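Local coordinates for nuclear polyadenylated RNA-binding protein NAB2 (Saccharomyces cerevisiae, PDB 2V75) that binds the poly(A) tails of mRNAs to protect them from the exosome and takes part in tail-length control and nuclear export, the last requiring its N-terminal domain, at residues V12-K17 / Y30-I35; D50-L55 / D62-V67; L37-G42 / T70-L75. All coordinates share one frame; numbering follows the deposited sequence.

Contact 1: residues V12-K17 / Y30-I35; sequences VIVAEK and YVAEYI
Val-14 lays one methyl, CG1, against the backbone of Ala-32, touching its CA at 3.7 Å, while the same methyl meets the end of Ile-35. The rotation about CA-CB explains this double use: CG1 lies opposite the backbone N (chi1 174°), which swings it out across the gap between the helices. Ile-35 answers with the tip of its longer branch, CD1, which reaches Val-14 CG1 at 3.8 Å; the two side chains cross at a slant instead of running alongside each other. Ala-32 points its methyl toward the partner helix and rests it against main chain, with Ala-32 CB 3.8 Å from the backbone N of Ala-15. The methyls of Ala-15 and Ala-32 meet more loosely, CB to CB at 4.2 Å.

With an alanine on each helix at this point, little bulk separates the backbones. The CA atoms of Val-14 and Ala-32 are 5.4 Å apart, and the axes of the two segments come within 8.5 Å. Their N-to-C directions differ by 130°. This wholly apolar contact packs two helices together in the core of the all-helical N-terminal domain of Nab2.

Helix 61-79 packs against both partners here, receiving Val-14 on Ala-71 and Ile-35 on Val-67. Helix 84-93 lies against Ile-13 of helix 7-18, and helix 45-55 meets helix 28-40 through Leu-52 on Ile-35.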
# COMPACT_ATOMS: atom_id res chain seq x y z
N VAL A 12 3.19 7.58 -1.54
CA VAL A 12 4.52 7.26 -2.12
C VAL A 12 4.99 5.90 -1.66
O VAL A 12 5.42 5.05 -2.44
CB VAL A 12 5.56 8.30 -1.76
CG1 VAL A 12 6.97 7.78 -2.09
CG2 VAL A 12 5.32 9.62 -2.52
N ILE A 13 4.80 5.60 -0.38
CA ILE A 13 5.26 4.32 0.18
C ILE A 13 4.52 3.15 -0.42
O ILE A 13 5.09 2.12 -0.75
CB ILE A 13 5.12 4.29 1.71
CG1 ILE A 13 6.23 5.14 2.34
CG2 ILE A 13 5.15 2.85 2.27
CD1 ILE A 13 5.91 5.48 3.83
N VAL A 14 3.23 3.33 -0.62
CA VAL A 14 2.43 2.28 -1.29
C VAL A 14 2.85 2.05 -2.75
O VAL A 14 3.03 0.90 -3.18
CB VAL A 14 0.93 2.59 -1.13
CG1 VAL A 14 0.04 1.58 -1.94
CG2 VAL A 14 0.52 2.52 0.34
N ALA A 15 3.02 3.13 -3.50
CA ALA A 15 3.60 3.08 -4.84
C ALA A 15 4.94 2.35 -4.88
O ALA A 15 5.21 1.60 -5.82
CB ALA A 15 3.69 4.50 -5.46
N GLU A 16 5.81 2.57 -3.90
CA GLU A 16 7.11 1.92 -3.89
C GLU A 16 6.94 0.41 -3.74
O GLU A 16 7.65 -0.40 -4.38
CB GLU A 16 7.99 2.49 -2.77
CG GLU A 16 8.33 3.92 -2.96
CD GLU A 16 9.29 4.17 -4.09
OE1 GLU A 16 10.20 3.35 -4.37
OE2 GLU A 16 9.26 5.30 -4.61
N LYS A 17 6.01 0.03 -2.89
CA LYS A 17 5.70 -1.39 -2.65
C LYS A 17 5.14 -2.03 -3.92
O LYS A 17 5.64 -3.07 -4.39
CB LYS A 17 4.75 -1.52 -1.48
CG LYS A 17 4.29 -2.97 -1.16
CD LYS A 17 5.40 -3.85 -0.69
CE LYS A 17 4.79 -5.22 -0.35
NZ LYS A 17 5.72 -6.09 0.36
N TYR A 30 -2.62 5.31 -9.30
CA TYR A 30 -4.06 5.21 -8.99
C TYR A 30 -4.33 4.20 -7.90
O TYR A 30 -5.07 4.52 -6.96
CB TYR A 30 -4.86 4.80 -10.21
CG TYR A 30 -6.34 4.60 -9.93
CD1 TYR A 30 -7.16 5.68 -9.67
CD2 TYR A 30 -6.93 3.34 -9.93
CE1 TYR A 30 -8.53 5.51 -9.45
CE2 TYR A 30 -8.30 3.16 -9.68
CZ TYR A 30 -9.09 4.26 -9.42
OH TYR A 30 -10.46 4.14 -9.22
N VAL A 31 -3.76 2.99 -8.03
CA VAL A 31 -3.92 1.95 -6.99
C VAL A 31 -3.43 2.50 -5.64
O VAL A 31 -4.10 2.35 -4.61
CB VAL A 31 -3.24 0.62 -7.36
CG1 VAL A 31 -3.32 -0.42 -6.21
CG2 VAL A 31 -3.80 0.02 -8.67
N ALA A 32 -2.29 3.19 -5.61
CA ALA A 32 -1.79 3.77 -4.37
C ALA A 32 -2.79 4.79 -3.80
O ALA A 32 -3.09 4.82 -2.60
CB ALA A 32 -0.42 4.42 -4.60
N GLU A 33 -3.36 5.62 -4.66
CA GLU A 33 -4.32 6.62 -4.19
C GLU A 33 -5.56 5.94 -3.63
O GLU A 33 -6.15 6.40 -2.65
CB GLU A 33 -4.69 7.56 -5.32
CG GLU A 33 -3.60 8.59 -5.60
CD GLU A 33 -3.92 9.98 -5.04
OE1 GLU A 33 -4.94 10.13 -4.33
OE2 GLU A 33 -3.15 10.92 -5.35
N TYR A 34 -5.99 4.88 -4.31
CA TYR A 34 -7.22 4.21 -3.91
C TYR A 34 -6.98 3.55 -2.55
O TYR A 34 -7.82 3.64 -1.65
CB TYR A 34 -7.63 3.14 -4.91
CG TYR A 34 -9.09 2.81 -4.90
CD1 TYR A 34 -9.97 3.46 -5.71
CD2 TYR A 34 -9.60 1.87 -4.04
CE1 TYR A 34 -11.34 3.16 -5.68
CE2 TYR A 34 -10.94 1.59 -4.01
CZ TYR A 34 -11.82 2.23 -4.80
OH TYR A 34 -13.15 1.86 -4.67
N ILE A 35 -5.84 2.90 -2.41
CA ILE A 35 -5.48 2.26 -1.14
C ILE A 35 -5.46 3.24 0.03
O ILE A 35 -6.08 3.02 1.08
CB ILE A 35 -4.18 1.45 -1.23
CG1 ILE A 35 -4.40 0.22 -2.14
CG2 ILE A 35 -3.67 1.09 0.20
CD1 ILE A 35 -3.10 -0.58 -2.38

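Contact 2: residues D50-L55 / D62-V67; sequences DELASL and DTLANV
Leu-64 drives its forked end against helix 45-55 at Leu-52 and Ala-53, and apolar contact joins the two segments. CD2 faces the side chain of Leu-52, lying 3.9 Å from Leu-52 CB and somewhat farther from Leu-52 CD1, and the two leucines lean across each other. CD1 of Leu-64 also touches Leu-52 CB but comes nearest to main chain, 3.6 Å from the backbone N of Ala-53, and it reaches the Ala-53 methyl as well, CD1 to CB at 4.1 Å. CG of Leu-64 stands opposite its own carbonyl carbon (chi1 -70°), which projects the fork outward from helix 61-79. A glycine in place of Leu-64 would probably open a gap beside Ala-53 and leave Leu-52 CB without its apolar mate across the contact.

The contact joins two successive helices across their connecting loop in the all-helical N-terminal domain of Nab2, whose sequence family belongs to the PWI-like clan: helix 45-55 is followed after a short loop by helix 61-79. Val-59 in that loop also packs on Leu-64.

Polar bonds do not join the two segments directly. Ser-54 OG donates to Glu-51 O at 2.6 Å, tilted 18° from the carbonyl plane, a bond back to the preceding turn. Asp-50 forms a salt bridge with Arg-61, bringing a charged link to the same helix pair. Glu-51 is probably hydrogen-bonded to the hydroxyl of Tyr-34 on helix 28-40, though at a doubtfully short distance.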
# COMPACT_ATOMS: atom_id res chain seq x y z
N ASP A 50 -10.55 -6.82 0.38
CA ASP A 50 -11.81 -7.09 -0.31
C ASP A 50 -12.11 -6.08 -1.44
O ASP A 50 -12.42 -6.48 -2.55
CB ASP A 50 -12.98 -7.07 0.67
CG ASP A 50 -13.08 -8.31 1.47
OD1 ASP A 50 -12.38 -9.29 1.13
OD2 ASP A 50 -13.90 -8.30 2.44
N GLU A 51 -12.02 -4.78 -1.15
CA GLU A 51 -12.38 -3.75 -2.09
C GLU A 51 -11.40 -3.78 -3.25
O GLU A 51 -11.81 -3.71 -4.40
CB GLU A 51 -12.47 -2.36 -1.43
CG GLU A 51 -12.57 -1.15 -2.35
CD GLU A 51 -14.00 -0.78 -2.71
OE1 GLU A 51 -14.88 -1.67 -2.62
OE2 GLU A 51 -14.24 0.40 -3.08
N LEU A 52 -10.11 -3.93 -2.96
CA LEU A 52 -9.09 -3.94 -4.02
C LEU A 52 -9.27 -5.17 -4.95
O LEU A 52 -9.10 -5.08 -6.18
CB LEU A 52 -7.69 -3.96 -3.42
CG LEU A 52 -7.28 -2.71 -2.65
CD1 LEU A 52 -5.94 -2.95 -1.83
CD2 LEU A 52 -7.21 -1.60 -3.61
N ALA A 53 -9.58 -6.30 -4.34
CA ALA A 53 -9.85 -7.53 -5.08
C ALA A 53 -11.04 -7.39 -6.02
O ALA A 53 -11.08 -8.05 -7.07
CB ALA A 53 -10.08 -8.70 -4.15
N SER A 54 -12.03 -6.61 -5.61
CA SER A 54 -13.14 -6.29 -6.48
C SER A 54 -12.76 -5.40 -7.68
O SER A 54 -13.41 -5.44 -8.69
CB SER A 54 -14.31 -5.69 -5.70
OG SER A 54 -14.14 -4.32 -5.45
N LEU A 55 -11.73 -4.58 -7.56
CA LEU A 55 -11.27 -3.71 -8.63
C LEU A 55 -10.20 -4.25 -9.60
O LEU A 55 -10.13 -3.84 -10.76
CB LEU A 55 -10.73 -2.42 -8.02
CG LEU A 55 -11.80 -1.31 -7.99
CD1 LEU A 55 -12.87 -1.63 -6.96
CD2 LEU A 55 -11.07 -0.02 -7.68
N ASP A 62 -3.59 -12.70 -2.09
CA ASP A 62 -2.40 -12.81 -1.24
C ASP A 62 -1.50 -11.58 -1.43
O ASP A 62 -1.05 -10.95 -0.47
CB ASP A 62 -1.60 -14.08 -1.56
CG ASP A 62 -0.46 -14.27 -0.60
OD1 ASP A 62 -0.73 -14.62 0.57
OD2 ASP A 62 0.67 -14.06 -1.02
N THR A 63 -1.22 -11.22 -2.68
CA THR A 63 -0.39 -10.04 -2.96
C THR A 63 -1.04 -8.75 -2.47
O THR A 63 -0.38 -7.92 -1.80
CB THR A 63 -0.05 -9.97 -4.46
OG1 THR A 63 0.80 -11.07 -4.72
CG2 THR A 63 0.66 -8.61 -4.83
N LEU A 64 -2.34 -8.61 -2.68
CA LEU A 64 -3.04 -7.42 -2.20
C LEU A 64 -2.93 -7.33 -0.69
O LEU A 64 -2.73 -6.25 -0.12
CB LEU A 64 -4.52 -7.39 -2.60
CG LEU A 64 -4.73 -7.18 -4.12
CD1 LEU A 64 -6.18 -7.51 -4.49
CD2 LEU A 64 -4.35 -5.74 -4.46
N ALA A 65 -3.12 -8.46 -0.03
CA ALA A 65 -2.98 -8.50 1.41
C ALA A 65 -1.60 -8.06 1.92
O ALA A 65 -1.49 -7.30 2.88
CB ALA A 65 -3.36 -9.88 1.98
N ASN A 66 -0.53 -8.51 1.28
CA ASN A 66 0.79 -8.04 1.62
C ASN A 66 0.93 -6.53 1.49
O ASN A 66 1.52 -5.89 2.37
CB ASN A 66 1.81 -8.71 0.73
CG ASN A 66 3.23 -8.28 1.09
OD1 ASN A 66 4.00 -7.82 0.25
ND2 ASN A 66 3.58 -8.46 2.37
N VAL A 67 0.41 -5.98 0.40
CA VAL A 67 0.51 -4.55 0.11
C VAL A 67 -0.28 -3.82 1.18
O VAL A 67 0.21 -2.84 1.76
CB VAL A 67 -0.02 -4.17 -1.25
CG1 VAL A 67 -0.07 -2.61 -1.40
CG2 VAL A 67 0.85 -4.86 -2.35

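Contact 3: residues L37-G42 / T70-L75; sequences LLIVNG and TAFFAL
The Phe-72 ring has the side chain of Ile-39 over one of its faces: Ile-39 CG1 sits 4.0 Å from the ring centroid and 22° off the normal, a CH-pi contact displaced toward the rim on the CZ and CE2 side. A second branch of the isoleucine, CG2, approaches the ring atom Phe-72 CE1 at 3.7 Å, and the two side chains meet at an angle. At the end of the longer branch, Ile-39 CD1, still beside the ring, presses on the Ala-71 methyl, CD1 to CB at 3.4 Å, tighter than usual for two carbons. Leu-75 comes from the next turn, its CD2 3.7 Å from Ile-39 CG2, and these aliphatic chains run past one another in opposite directions. Ile-39 CG1 stands anti to the carbonyl carbon (chi1 -70°), which leaves CG2 anti to the backbone N and turned to Phe-72 and Leu-75, while CG1 and CD1 lead toward Ala-71.

Just beyond Ile-39 the helix stops in a Schellman motif with Gly-42, at positive phi, as its C' residue; Gly-42 N bonds to Ile-39 O at 2.9 Å. Asn-41 ND2 donates to Leu-37 O in the carbonyl plane, with an N-H...O angle of 167°.

Val-45 on helix 45-55 also touches Phe-72. Hydrocarbon surfaces alone join the two segments, so their fit rests on the shape of Ile-39, whereas the hydrogen bonds described serve the helix end.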
# COMPACT_ATOMS: atom_id res chain seq x y z
N LEU A 37 -6.99 6.16 0.18
CA LEU A 37 -8.36 6.57 0.40
C LEU A 37 -9.08 5.58 1.33
O LEU A 37 -9.82 6.02 2.24
CB LEU A 37 -9.12 6.66 -0.93
CG LEU A 37 -10.62 6.94 -0.89
CD1 LEU A 37 -10.91 8.36 -0.47
CD2 LEU A 37 -11.27 6.66 -2.24
N LEU A 38 -8.91 4.29 1.06
CA LEU A 38 -9.61 3.25 1.84
C LEU A 38 -9.09 3.25 3.29
O LEU A 38 -9.85 3.16 4.22
CB LEU A 38 -9.41 1.88 1.20
CG LEU A 38 -10.17 1.71 -0.13
CD1 LEU A 38 -9.73 0.43 -0.83
CD2 LEU A 38 -11.68 1.80 0.14
N ILE A 39 -7.78 3.43 3.47
CA ILE A 39 -7.15 3.29 4.79
C ILE A 39 -7.42 4.51 5.61
O ILE A 39 -7.95 4.42 6.72
CB ILE A 39 -5.64 3.05 4.72
CG1 ILE A 39 -5.39 1.65 4.17
CG2 ILE A 39 -5.00 3.31 6.10
CD1 ILE A 39 -3.92 1.32 3.85
N VAL A 40 -7.16 5.69 5.05
CA VAL A 40 -7.38 6.90 5.78
C VAL A 40 -8.81 7.04 6.26
O VAL A 40 -9.07 7.67 7.28
CB VAL A 40 -7.03 8.09 4.90
CG1 VAL A 40 -7.84 9.31 5.34
CG2 VAL A 40 -5.52 8.29 4.98
N ASN A 41 -9.76 6.47 5.53
CA ASN A 41 -11.14 6.61 5.94
C ASN A 41 -11.66 5.55 6.90
O ASN A 41 -12.86 5.51 7.17
CB ASN A 41 -12.03 6.76 4.72
CG ASN A 41 -11.98 8.17 4.17
OD1 ASN A 41 -12.56 9.09 4.76
ND2 ASN A 41 -11.22 8.36 3.09
N GLY A 42 -10.78 4.72 7.44
CA GLY A 42 -11.20 3.79 8.49
C GLY A 42 -11.44 2.34 8.06
O GLY A 42 -12.11 1.60 8.77
N THR A 70 1.47 -3.92 4.57
CA THR A 70 2.59 -3.02 4.58
C THR A 70 2.16 -1.55 4.71
O THR A 70 2.77 -0.79 5.46
CB THR A 70 3.36 -3.13 3.25
OG1 THR A 70 3.84 -4.46 3.14
CG2 THR A 70 4.51 -2.11 3.15
N ALA A 71 1.06 -1.21 4.07
CA ALA A 71 0.52 0.14 4.13
C ALA A 71 0.13 0.48 5.56
O ALA A 71 0.48 1.53 6.04
CB ALA A 71 -0.72 0.27 3.23
N PHE A 72 -0.65 -0.37 6.22
CA PHE A 72 -1.10 -0.01 7.56
C PHE A 72 0.10 0.07 8.49
O PHE A 72 0.21 0.89 9.39
CB PHE A 72 -2.08 -1.04 8.10
CG PHE A 72 -3.53 -0.82 7.74
CD1 PHE A 72 -4.32 0.07 8.45
CD2 PHE A 72 -4.13 -1.59 6.77
CE1 PHE A 72 -5.68 0.23 8.12
CE2 PHE A 72 -5.48 -1.46 6.46
CZ PHE A 72 -6.26 -0.55 7.15
N PHE A 73 1.01 -0.88 8.33
CA PHE A 73 2.22 -0.90 9.09
C PHE A 73 3.03 0.38 8.94
O PHE A 73 3.47 1.03 9.92
CB PHE A 73 3.01 -2.17 8.75
CG PHE A 73 3.97 -2.59 9.82
CD1 PHE A 73 3.65 -3.55 10.78
CD2 PHE A 73 5.20 -1.98 9.87
CE1 PHE A 73 4.58 -3.92 11.74
CE2 PHE A 73 6.14 -2.33 10.85
CZ PHE A 73 5.82 -3.31 11.77
N ALA A 74 3.25 0.79 7.69
CA ALA A 74 3.98 2.01 7.36
C ALA A 74 3.32 3.26 7.96
O ALA A 74 4.03 4.11 8.51
CB ALA A 74 4.11 2.14 5.86
N LEU A 75 1.99 3.33 7.90
CA LEU A 75 1.25 4.44 8.49
C LEU A 75 1.53 4.54 10.00
O LEU A 75 1.79 5.63 10.51
CB LEU A 75 -0.25 4.26 8.20
CG LEU A 75 -1.20 5.32 8.77
CD1 LEU A 75 -0.79 6.74 8.30
CD2 LEU A 75 -2.67 4.97 8.41

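In the fold
Contact 1 lies nearest the middle of the domain, its centre about 5 Å from that of the chain; contact 3 is only partly buried at about 7 Å, and contact 2, though buried, lies farther out at about 10 Å. Contacts 1 and 3 share helix 28-40, and contacts 2 and 3 share helix 61-79. All three are apolar across their segments, but small alanines allow close spacing in contact 1, a leucine fork fills contact 2, and contact 3 adds an aromatic face. Tyr-34 on Leu-55 joins contacts 1 and 2, Ile-13 on Ala-74 joins 1 and 3, and Leu-38 on Glu-51 joins 2 and 3.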